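Local coordinates for protein NUDIX hydrolase (Nitrosomonas europaea, PDB 2B0V) that probably hydrolyses nucleoside di- and triphosphates, and perhaps thiamine diphosphate, as a magnesium-dependent Nudix hydrolase of the NudJ subfamily, at residues A12-Q17 with L35-G40; G71-T76 with R86-G91. One frame throughout, in Å; residues are numbered along the deposited sequence.

Interaction 1: residues A12-Q17 with L35-G40; sequences AAVIEQ and LNQPAG
Ala13 and Pro38 meet where the strand 39-41 joins the strand 8-17 in the central mixed sheet of the Nudix fold. One backbone hydrogen bond ties them, Ala13 N to Pro38 O at 3.1 Å. The same oxygen also takes a weaker CA-H...O contact from Ala12 CA at 3.4 Å. Proline has no N-H to satisfy, so its ring can pack on Ala13 O and Ile15 while its carbonyl does the pairing.

Packing is closest around Ala13 O: Gln37 CG lies 3.2 Å from it, and Pro38 CD reaches it at 3.6 Å. Gln37 CG sits beside its own backbone N (chi1 -80°), and the chain then bends at chi2, carrying the amide away from Ala13 toward other partners. Gln37 OE1 accepts a bond from Arg86 NH1 and Gln37 NE2 gives one to Val129 O, which satisfies both ends of a buried amide and fixes its rotation. On the neighbouring pair, Ala12 CB rests 3.8 Å from Ala39 CB; the two form an antiparallel non-hydrogen-bonded pair whose CA atoms are 4.1 Å apart, an approach that small methyl side chains tolerate well.

Farther along the strand the contact thins. Val14 turns from the 35-40 segment and packs on Thr88 and Tyr136, while Glu16 and Gln17 diverge toward the more exposed end, Glu16 bonding Tyr136 OH and Asp19 N. Helix 48-60 covers the Ala13 side through Cys52 and Val56, where an alanine leaves room for the helix. The last link before the segments part is apolar: Ile15 CD1 comes to 4.3 Å from Pro38 CG.

Interaction 2: residues G71-T76 with R86-G91; sequences GIYHWT and RFTFSG
Ile72 and Phe87 form a non-hydrogen-bonded pair of an antiparallel beta hairpin, their side chains side by side on one face of the sheet. Ile72 CG2 stands over the Phe87 ring, 4.2 Å from its centroid and 6° off the normal, a CH-pi contact, while Ile72 CD1 comes 3.6 Å from Phe87 CE1. CG2 lies over the centre and CD1 on the same side of the ring plane, above and just outside the CD1-CE1 border, so both branches of the isoleucine cover one face.

Hydrogen-bonded pairs flank it. Tyr73 and Arg86 exchange two backbone bonds, the straighter being Arg86 N to Tyr73 O at 2.8 Å (170° at the hydrogen), and Thr88 N binds Gly71 O at 2.9 Å. On the opposite face, with Arg86 and Thr88, the Tyr73 ring, with CG beside its backbone N (chi1 -56°), slants over Gly71 to meet Thr88 edge-on, CE2 lying 3.4 Å from Thr88 OG1. That hydroxyl is buried without a hydrogen-bonding partner. At Gly71 a side chain would collide with Tyr73 OH. Trp75 brings its CZ3 edge to Arg86 CB, 3.6 Å away.

Second-shell bonds fix the far ends: Asp135 receives Tyr73 OH, and Asn36 OD1 bonds Arg86 NH2. Were Tyr73 an alanine, Asp135 would probably lose its hydroxyl partner and a gap would be likely beside Thr88 and Cys132.

Helix 128-137 packs against the Tyr73, Trp75 and Arg86 side through Cys132 and Leu128; Phe87 touches Val9 of strand 8-17 and Ile48 of helix 48-60.

In the fold
The two contacts follow one another along the chain, interaction 1 closing before interaction 2 opens, and their centres lie 11 Å apart in one mixed sheet. They adjoin through strands 8-17 and 82-96, which run parallel as neighbours: Val14 N meets Phe89 O at 2.8 Å and Ala12 O meets Phe89 N at 2.9 Å, both probable hydrogen bonds, and Ala12 CB packs on Arg86 CZ. Interaction 1 lies close to the centre of the chain, whereas interaction 2 carries the sheet outward into the hairpin of strands 62-77 and 82-96. Helices 48-60 and 128-137 pack against both, and the two contacts tie strands 39-41, 8-17, 82-96 and 62-77 into one continuous sheet.

Interaction 1: residues A12-Q17 with L35-G40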
loop_
_atom_site.group_PDB
_atom_site.type_symbol
_atom_site.label_atom_id
_atom_site.label_comp_id
_atom_site.label_asym_id
_atom_site.label_seq_id
_atom_site.Cartn_x
_atom_site.Cartn_y
_atom_site.Cartn_z
ATOM N N ALA A 12 -0.049 -3.619 0.614
ATOM C CA ALA A 12 0.182 -2.189 0.666
ATOM C C ALA A 12 1.662 -1.934 0.824
ATOM O O ALA A 12 2.372 -2.762 1.381
ATOM C CB ALA A 12 -0.582 -1.592 1.841
ATOM N N ALA A 13 2.141 -0.801 0.307
ATOM C CA ALA A 13 3.556 -0.463 0.337
ATOM C C ALA A 13 3.798 0.805 1.099
ATOM O O ALA A 13 3.159 1.838 0.801
ATOM C CB ALA A 13 4.077 -0.281 -1.123
ATOM N N VAL A 14 4.736 0.731 2.055
ATOM C CA VAL A 14 5.268 1.883 2.747
ATOM C C VAL A 14 6.561 2.256 2.051
ATOM O O VAL A 14 7.547 1.506 2.112
ATOM C CB VAL A 14 5.489 1.623 4.269
ATOM C CG1 VAL A 14 6.158 2.837 4.935
ATOM C CG2 VAL A 14 4.141 1.321 4.961
ATOM N N ILE A 15 6.531 3.392 1.349
ATOM C CA ILE A 15 7.685 3.843 0.558
ATOM C C ILE A 15 8.121 5.191 1.121
ATOM O O ILE A 15 7.438 6.185 0.925
ATOM C CB ILE A 15 7.298 3.994 -0.933
ATOM C CG1 ILE A 15 6.866 2.631 -1.509
ATOM C CG2 ILE A 15 8.513 4.540 -1.741
ATOM C CD1 ILE A 15 5.911 2.758 -2.711
ATOM N N GLU A 16 9.254 5.204 1.820
ATOM C CA GLU A 16 9.761 6.383 2.569
ATOM C C GLU A 16 11.100 6.767 1.989
ATOM O O GLU A 16 11.977 5.919 1.838
ATOM C CB GLU A 16 9.945 6.028 4.057
ATOM C CG GLU A 16 10.367 7.194 4.973
ATOM C CD GLU A 16 11.843 7.118 5.338
ATOM O OE1 GLU A 16 12.294 6.012 5.747
ATOM O OE2 GLU A 16 12.554 8.159 5.189
ATOM N N GLN A 17 11.248 8.037 1.658
ATOM C CA GLN A 17 12.479 8.564 1.102
ATOM C C GLN A 17 12.643 9.933 1.729
ATOM O O GLN A 17 11.769 10.800 1.588
ATOM C CB GLN A 17 12.362 8.629 -0.426
ATOM C CG GLN A 17 13.644 8.918 -1.188
ATOM C CD GLN A 17 13.450 8.827 -2.714
ATOM O OE1 GLN A 17 12.693 7.981 -3.229
ATOM N NE2 GLN A 17 14.166 9.679 -3.442
ATOM N N LEU A 35 -6.873 9.461 1.085
ATOM C CA LEU A 35 -5.417 9.209 1.064
ATOM C C LEU A 35 -5.114 7.760 1.493
ATOM O O LEU A 35 -5.705 7.233 2.448
ATOM C CB LEU A 35 -4.760 10.164 2.060
ATOM C CG LEU A 35 -3.246 10.282 1.998
ATOM C CD1 LEU A 35 -2.837 10.945 0.673
ATOM C CD2 LEU A 35 -2.753 11.089 3.234
ATOM N N ASN A 36 -4.152 7.132 0.824
ATOM C CA ASN A 36 -3.854 5.729 1.120
ATOM C C ASN A 36 -2.433 5.392 0.673
ATOM O O ASN A 36 -1.845 6.095 -0.151
ATOM C CB ASN A 36 -4.860 4.819 0.377
ATOM C CG ASN A 36 -4.944 3.381 0.935
ATOM O OD1 ASN A 36 -4.362 3.040 1.953
ATOM N ND2 ASN A 36 -5.743 2.552 0.257
ATOM N N GLN A 37 -1.848 4.329 1.212
ATOM C CA GLN A 37 -0.667 3.751 0.551
ATOM C C GLN A 37 -1.073 3.209 -0.833
ATOM O O GLN A 37 -2.251 2.876 -1.028
ATOM C CB GLN A 37 -0.134 2.571 1.369
ATOM C CG GLN A 37 0.721 2.933 2.558
ATOM C CD GLN A 37 -0.157 3.355 3.756
ATOM O OE1 GLN A 37 -1.316 2.909 3.906
ATOM N NE2 GLN A 37 0.423 4.159 4.633
ATOM N N PRO A 38 -0.105 3.061 -1.761
ATOM C CA PRO A 38 -0.337 2.237 -2.943
ATOM C C PRO A 38 -0.722 0.840 -2.446
ATOM O O PRO A 38 -0.016 0.272 -1.605
ATOM C CB PRO A 38 1.064 2.171 -3.589
ATOM C CG PRO A 38 1.672 3.445 -3.211
ATOM C CD PRO A 38 1.273 3.568 -1.717
ATOM N N ALA A 39 -1.867 0.317 -2.872
ATOM C CA ALA A 39 -2.428 -0.879 -2.194
ATOM C C ALA A 39 -3.471 -1.468 -3.083
ATOM O O ALA A 39 -3.942 -0.804 -3.976
ATOM C CB ALA A 39 -3.109 -0.505 -0.852
ATOM N N GLY A 40 -3.823 -2.714 -2.847
ATOM C CA GLY A 40 -4.927 -3.337 -3.582
ATOM C C GLY A 40 -5.074 -4.805 -3.267
ATOM O O GLY A 40 -4.347 -5.346 -2.436
#

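Interaction 2: residues G71-T76 with R86-G91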
loop_
_atom_site.group_PDB
_atom_site.type_symbol
_atom_site.label_atom_id
_atom_site.label_comp_id
_atom_site.label_asym_id
_atom_site.label_seq_id
_atom_site.Cartn_x
_atom_site.Cartn_y
_atom_site.Cartn_z
ATOM N N GLY A 71 4.245 -5.472 8.471
ATOM C CA GLY A 71 3.164 -5.941 9.329
ATOM C C GLY A 71 2.059 -6.583 8.524
ATOM O O GLY A 71 1.983 -6.392 7.310
ATOM N N ILE A 72 1.256 -7.402 9.206
ATOM C CA ILE A 72 0.062 -7.997 8.587
ATOM C C ILE A 72 -1.130 -7.626 9.442
ATOM O O ILE A 72 -1.135 -7.919 10.633
ATOM C CB ILE A 72 0.219 -9.532 8.548
ATOM C CG1 ILE A 72 1.502 -9.893 7.776
ATOM C CG2 ILE A 72 -1.040 -10.195 7.892
ATOM C CD1 ILE A 72 1.875 -11.410 7.866
ATOM N N TYR A 73 -2.106 -6.975 8.824
ATOM C CA TYR A 73 -3.220 -6.366 9.585
ATOM C C TYR A 73 -4.506 -7.043 9.247
ATOM O O TYR A 73 -4.841 -7.171 8.072
ATOM C CB TYR A 73 -3.336 -4.831 9.268
ATOM C CG TYR A 73 -2.024 -4.111 9.548
ATOM C CD1 TYR A 73 -1.763 -3.573 10.827
ATOM C CD2 TYR A 73 -1.021 -4.036 8.577
ATOM C CE1 TYR A 73 -0.544 -2.940 11.104
ATOM C CE2 TYR A 73 0.213 -3.430 8.869
ATOM C CZ TYR A 73 0.436 -2.903 10.147
ATOM O OH TYR A 73 1.640 -2.317 10.437
ATOM N N HIS A 74 -5.208 -7.505 10.276
ATOM C CA HIS A 74 -6.415 -8.281 10.078
ATOM C C HIS A 74 -7.540 -7.458 10.682
ATOM O O HIS A 74 -7.607 -7.289 11.888
ATOM C CB HIS A 74 -6.211 -9.641 10.800
ATOM C CG HIS A 74 -7.406 -10.546 10.772
ATOM N ND1 HIS A 74 -7.460 -11.706 11.512
ATOM C CD2 HIS A 74 -8.595 -10.444 10.136
ATOM C CE1 HIS A 74 -8.618 -12.305 11.306
ATOM N NE2 HIS A 74 -9.343 -11.543 10.503
ATOM N N TRP A 75 -8.404 -6.913 9.841
ATOM C CA TRP A 75 -9.501 -6.102 10.386
ATOM C C TRP A 75 -10.752 -6.156 9.554
ATOM O O TRP A 75 -10.725 -6.622 8.424
ATOM C CB TRP A 75 -9.028 -4.676 10.576
ATOM C CG TRP A 75 -9.193 -3.853 9.404
ATOM C CD1 TRP A 75 -10.144 -2.873 9.203
ATOM C CD2 TRP A 75 -8.416 -3.911 8.230
ATOM N NE1 TRP A 75 -9.991 -2.327 7.965
ATOM C CE2 TRP A 75 -8.941 -2.939 7.336
ATOM C CE3 TRP A 75 -7.328 -4.692 7.832
ATOM C CZ2 TRP A 75 -8.407 -2.718 6.076
ATOM C CZ3 TRP A 75 -6.777 -4.470 6.573
ATOM C CH2 TRP A 75 -7.323 -3.497 5.701
ATOM N N THR A 76 -11.859 -5.687 10.126
ATOM C CA THR A 76 -13.117 -5.603 9.403
ATOM C C THR A 76 -13.529 -4.148 9.274
ATOM O O THR A 76 -13.531 -3.409 10.249
ATOM C CB THR A 76 -14.219 -6.401 10.107
ATOM O OG1 THR A 76 -13.762 -7.753 10.243
ATOM C CG2 THR A 76 -15.513 -6.368 9.279
ATOM N N ARG A 86 -4.212 -7.457 5.347
ATOM C CA ARG A 86 -3.367 -6.564 4.582
ATOM C C ARG A 86 -1.918 -6.848 4.879
ATOM O O ARG A 86 -1.452 -6.602 6.000
ATOM C CB ARG A 86 -3.637 -5.096 4.948
ATOM C CG ARG A 86 -2.640 -4.106 4.285
ATOM C CD ARG A 86 -2.825 -2.655 4.868
ATOM N NE ARG A 86 -3.507 -1.793 3.895
ATOM C CZ ARG A 86 -3.271 -0.501 3.675
ATOM N NH1 ARG A 86 -2.357 0.174 4.342
ATOM N NH2 ARG A 86 -3.953 0.116 2.716
ATOM N N PHE A 87 -1.199 -7.374 3.882
ATOM C CA PHE A 87 0.264 -7.573 4.025
ATOM C C PHE A 87 0.948 -6.312 3.594
ATOM O O PHE A 87 0.789 -5.929 2.446
ATOM C CB PHE A 87 0.719 -8.674 3.088
ATOM C CG PHE A 87 0.289 -10.061 3.536
ATOM C CD1 PHE A 87 1.220 -10.936 4.129
ATOM C CD2 PHE A 87 -1.053 -10.476 3.364
ATOM C CE1 PHE A 87 0.814 -12.226 4.563
ATOM C CE2 PHE A 87 -1.478 -11.770 3.793
ATOM C CZ PHE A 87 -0.547 -12.638 4.393
ATOM N N THR A 88 1.746 -5.716 4.498
ATOM C CA THR A 88 2.336 -4.389 4.214
ATOM C C THR A 88 3.835 -4.590 4.120
ATOM O O THR A 88 4.433 -5.254 4.972
ATOM C CB THR A 88 2.006 -3.427 5.355
ATOM O OG1 THR A 88 0.583 -3.406 5.535
ATOM C CG2 THR A 88 2.484 -2.057 4.997
ATOM N N PHE A 89 4.424 -4.011 3.075
ATOM C CA PHE A 89 5.869 -4.131 2.839
ATOM C C PHE A 89 6.500 -2.767 2.760
ATOM O O PHE A 89 5.843 -1.808 2.310
ATOM C CB PHE A 89 6.121 -4.842 1.499
ATOM C CG PHE A 89 5.560 -6.219 1.481
ATOM C CD1 PHE A 89 6.348 -7.292 1.866
ATOM C CD2 PHE A 89 4.232 -6.437 1.066
ATOM C CE1 PHE A 89 5.812 -8.588 1.857
ATOM C CE2 PHE A 89 3.702 -7.697 1.045
ATOM C CZ PHE A 89 4.484 -8.774 1.440
ATOM N N SER A 90 7.789 -2.672 3.103
ATOM C CA SER A 90 8.554 -1.456 2.811
ATOM C C SER A 90 9.598 -1.784 1.739
ATOM O O SER A 90 10.090 -2.933 1.635
ATOM C CB SER A 90 9.229 -0.932 4.095
ATOM O OG SER A 90 10.020 0.198 3.813
ATOM N N GLY A 91 9.933 -0.779 0.944
ATOM C CA GLY A 91 10.965 -0.955 -0.054
ATOM C C GLY A 91 11.280 0.349 -0.743
ATOM O O GLY A 91 10.803 1.424 -0.330
#